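PDB 7BOP: alpha-1,2-mannosyltransferase (Ktr4), putative from Neosartorya fumigata, which belongs to a family of GT-A-fold glycosyltransferases and is modelled here with guanosine-5'-diphosphate, manganese and sodium. Local coordinates for residues P246-S251 with R292-D297. Numbering follows the deposited sequence.
Sequences PSYLSS and RGEQYD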
loop_
_atom_site.group_PDB
_atom_site.type_symbol
_atom_site.label_atom_id
_atom_site.label_comp_id
_atom_site.label_asym_id
_atom_site.label_seq_id
_atom_site.Cartn_x
_atom_site.Cartn_y
_atom_site.Cartn_z
ATOM N N PRO A 246 20.436 -7.549 -15.130
ATOM C CA PRO A 246 19.738 -7.013 -16.303
ATOM C C PRO A 246 18.568 -7.847 -16.839
ATOM O O PRO A 246 17.729 -7.304 -17.554
ATOM C CB PRO A 246 20.852 -6.889 -17.368
ATOM C CG PRO A 246 21.953 -7.775 -16.894
ATOM C CD PRO A 246 21.868 -7.796 -15.400
ATOM N N SER A 247 18.488 -9.130 -16.493
ATOM C CA SER A 247 17.358 -9.951 -16.914
ATOM C C SER A 247 16.096 -9.730 -16.067
ATOM O O SER A 247 15.034 -10.213 -16.430
ATOM C CB SER A 247 17.735 -11.438 -16.891
ATOM O OG SER A 247 17.913 -11.909 -15.567
ATOM N N TYR A 248 16.210 -9.035 -14.938
ATOM C CA TYR A 248 15.066 -8.866 -14.037
ATOM C C TYR A 248 14.006 -7.869 -14.516
ATOM O O TYR A 248 12.836 -8.046 -14.211
ATOM C CB TYR A 248 15.554 -8.484 -12.641
ATOM C CG TYR A 248 16.176 -9.601 -11.826
ATOM C CD1 TYR A 248 16.454 -10.878 -12.374
ATOM C CD2 TYR A 248 16.509 -9.378 -10.499
ATOM C CE1 TYR A 248 17.023 -11.879 -11.598
ATOM C CE2 TYR A 248 17.088 -10.364 -9.725
ATOM C CZ TYR A 248 17.343 -11.610 -10.275
ATOM O OH TYR A 248 17.905 -12.575 -9.484
ATOM N N LEU A 249 14.400 -6.820 -15.241
ATOM C CA LEU A 249 13.445 -5.809 -15.702
ATOM C C LEU A 249 12.354 -6.452 -16.553
ATOM O O LEU A 249 12.660 -7.174 -17.504
ATOM C CB LEU A 249 14.157 -4.713 -16.512
ATOM C CG LEU A 249 13.280 -3.557 -16.997
ATOM C CD1 LEU A 249 12.890 -2.634 -15.846
ATOM C CD2 LEU A 249 13.994 -2.765 -18.075
ATOM N N SER A 250 11.086 -6.208 -16.213
ATOM C CA SER A 250 9.976 -6.741 -17.017
ATOM C C SER A 250 9.813 -5.958 -18.321
ATOM O O SER A 250 10.257 -4.804 -18.427
ATOM C CB SER A 250 8.661 -6.714 -16.240
ATOM O OG SER A 250 8.240 -5.389 -16.032
ATOM N N SER A 251 9.143 -6.566 -19.294
ATOM C CA SER A 251 8.883 -5.892 -20.562
ATOM C C SER A 251 7.766 -4.843 -20.398
ATOM O O SER A 251 7.901 -3.717 -20.868
ATOM C CB SER A 251 8.597 -6.901 -21.675
ATOM O OG SER A 251 7.361 -7.545 -21.478
ATOM N N ARG A 292 7.522 -12.521 -2.684
ATOM C CA ARG A 292 8.362 -13.694 -2.390
ATOM C C ARG A 292 9.247 -14.102 -3.554
ATOM O O ARG A 292 10.182 -14.852 -3.356
ATOM C CB ARG A 292 7.504 -14.906 -2.007
ATOM C CG ARG A 292 6.799 -14.790 -0.681
ATOM C CD ARG A 292 5.642 -15.768 -0.630
ATOM N NE ARG A 292 4.969 -15.714 0.659
ATOM C CZ ARG A 292 3.716 -16.105 0.882
ATOM N NH1 ARG A 292 2.955 -16.589 -0.097
ATOM N NH2 ARG A 292 3.211 -16.005 2.105
ATOM N N GLY A 293 8.930 -13.644 -4.760
ATOM C CA GLY A 293 9.657 -14.015 -5.958
ATOM C C GLY A 293 11.110 -13.588 -5.974
ATOM O O GLY A 293 11.543 -12.724 -5.192
ATOM N N GLU A 294 11.860 -14.210 -6.879
ATOM C CA GLU A 294 13.294 -13.985 -7.005
ATOM C C GLU A 294 13.624 -12.508 -7.178
ATOM O O GLU A 294 14.481 -11.979 -6.488
ATOM C CB GLU A 294 13.854 -14.756 -8.213
ATOM C CG GLU A 294 15.368 -14.655 -8.363
ATOM C CD GLU A 294 15.911 -15.309 -9.635
ATOM O OE1 GLU A 294 15.212 -16.137 -10.257
ATOM O OE2 GLU A 294 17.052 -14.972 -10.021
ATOM N N GLN A 295 12.940 -11.865 -8.108
ATOM C CA GLN A 295 13.283 -10.507 -8.517
ATOM C C GLN A 295 13.042 -9.521 -7.379
ATOM O O GLN A 295 13.978 -8.846 -6.931
ATOM C CB GLN A 295 12.504 -10.087 -9.763
ATOM C CG GLN A 295 12.906 -10.827 -11.035
ATOM C CD GLN A 295 12.268 -12.200 -11.180
ATOM O OE1 GLN A 295 11.340 -12.564 -10.450
ATOM N NE2 GLN A 295 12.793 -12.990 -12.113
ATOM N N TYR A 296 11.804 -9.454 -6.895
ATOM C CA TYR A 296 11.479 -8.503 -5.837
ATOM C C TYR A 296 12.296 -8.757 -4.580
ATOM O O TYR A 296 12.821 -7.817 -3.973
ATOM C CB TYR A 296 9.989 -8.463 -5.476
ATOM C CG TYR A 296 9.767 -7.428 -4.395
ATOM C CD1 TYR A 296 9.872 -7.773 -3.047
ATOM C CD2 TYR A 296 9.558 -6.085 -4.721
ATOM C CE1 TYR A 296 9.744 -6.824 -2.049
ATOM C CE2 TYR A 296 9.416 -5.126 -3.727
ATOM C CZ TYR A 296 9.504 -5.506 -2.397
ATOM O OH TYR A 296 9.382 -4.577 -1.403
ATOM N N ASP A 297 12.380 -10.011 -4.153
ATOM C CA ASP A 297 13.064 -10.289 -2.907
ATOM C C ASP A 297 14.563 -10.008 -2.997
ATOM O O ASP A 297 15.150 -9.570 -2.019
ATOM C CB ASP A 297 12.818 -11.714 -2.431
ATOM C CG ASP A 297 13.136 -11.889 -0.969
ATOM O OD1 ASP A 297 12.703 -11.059 -0.135
ATOM O OD2 ASP A 297 13.830 -12.862 -0.648
#
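Y248 OH donates a short hydrogen bond to E294 OE2, 2.6 Å away. The phenol reaches the carboxylate from the anti side, with the hydroxyl 26° out of the carboxylate plane. Ring and carboxylate planes are nearly perpendicular (89°), and OE2 lies at the ring edge, near the ring plane. E294 gets there by stretching out: CG is anti to the backbone N and the chain stays extended beyond it, carrying the acid across the hydroxyl end of the tyrosine, where CG also passes 3.5 Å from Y248 OH.

Q295, the next residue, takes one face of the same ring. Its CG lies 3.6 Å from Y248 CG and 3.9 Å from the ring centroid, a CH-pi contact displaced toward the CB end of the ring. The glutamine then bends at chi2, which leaves its amide turned 73° from the ring instead of stacked on it.

In this GT-A-type glycosyltransferase the contact lies at the surface, where a tyrosine from the loop between helices 234-244 and 255-258 lies against the first turn of helix 294-306. G293 is the N-cap residue of that helix, and its O accepts the bond from D297 N. A carboxylate at this N-terminal end would probably be favoured as an anion by the helix dipole, which suits E294 as an acceptor. Helix 316-327 touches both segments: F327 meets Y248, and Y296 packs on V319 and H320. Further along the loop, S250 OG is hydrogen-bonded to A328 O.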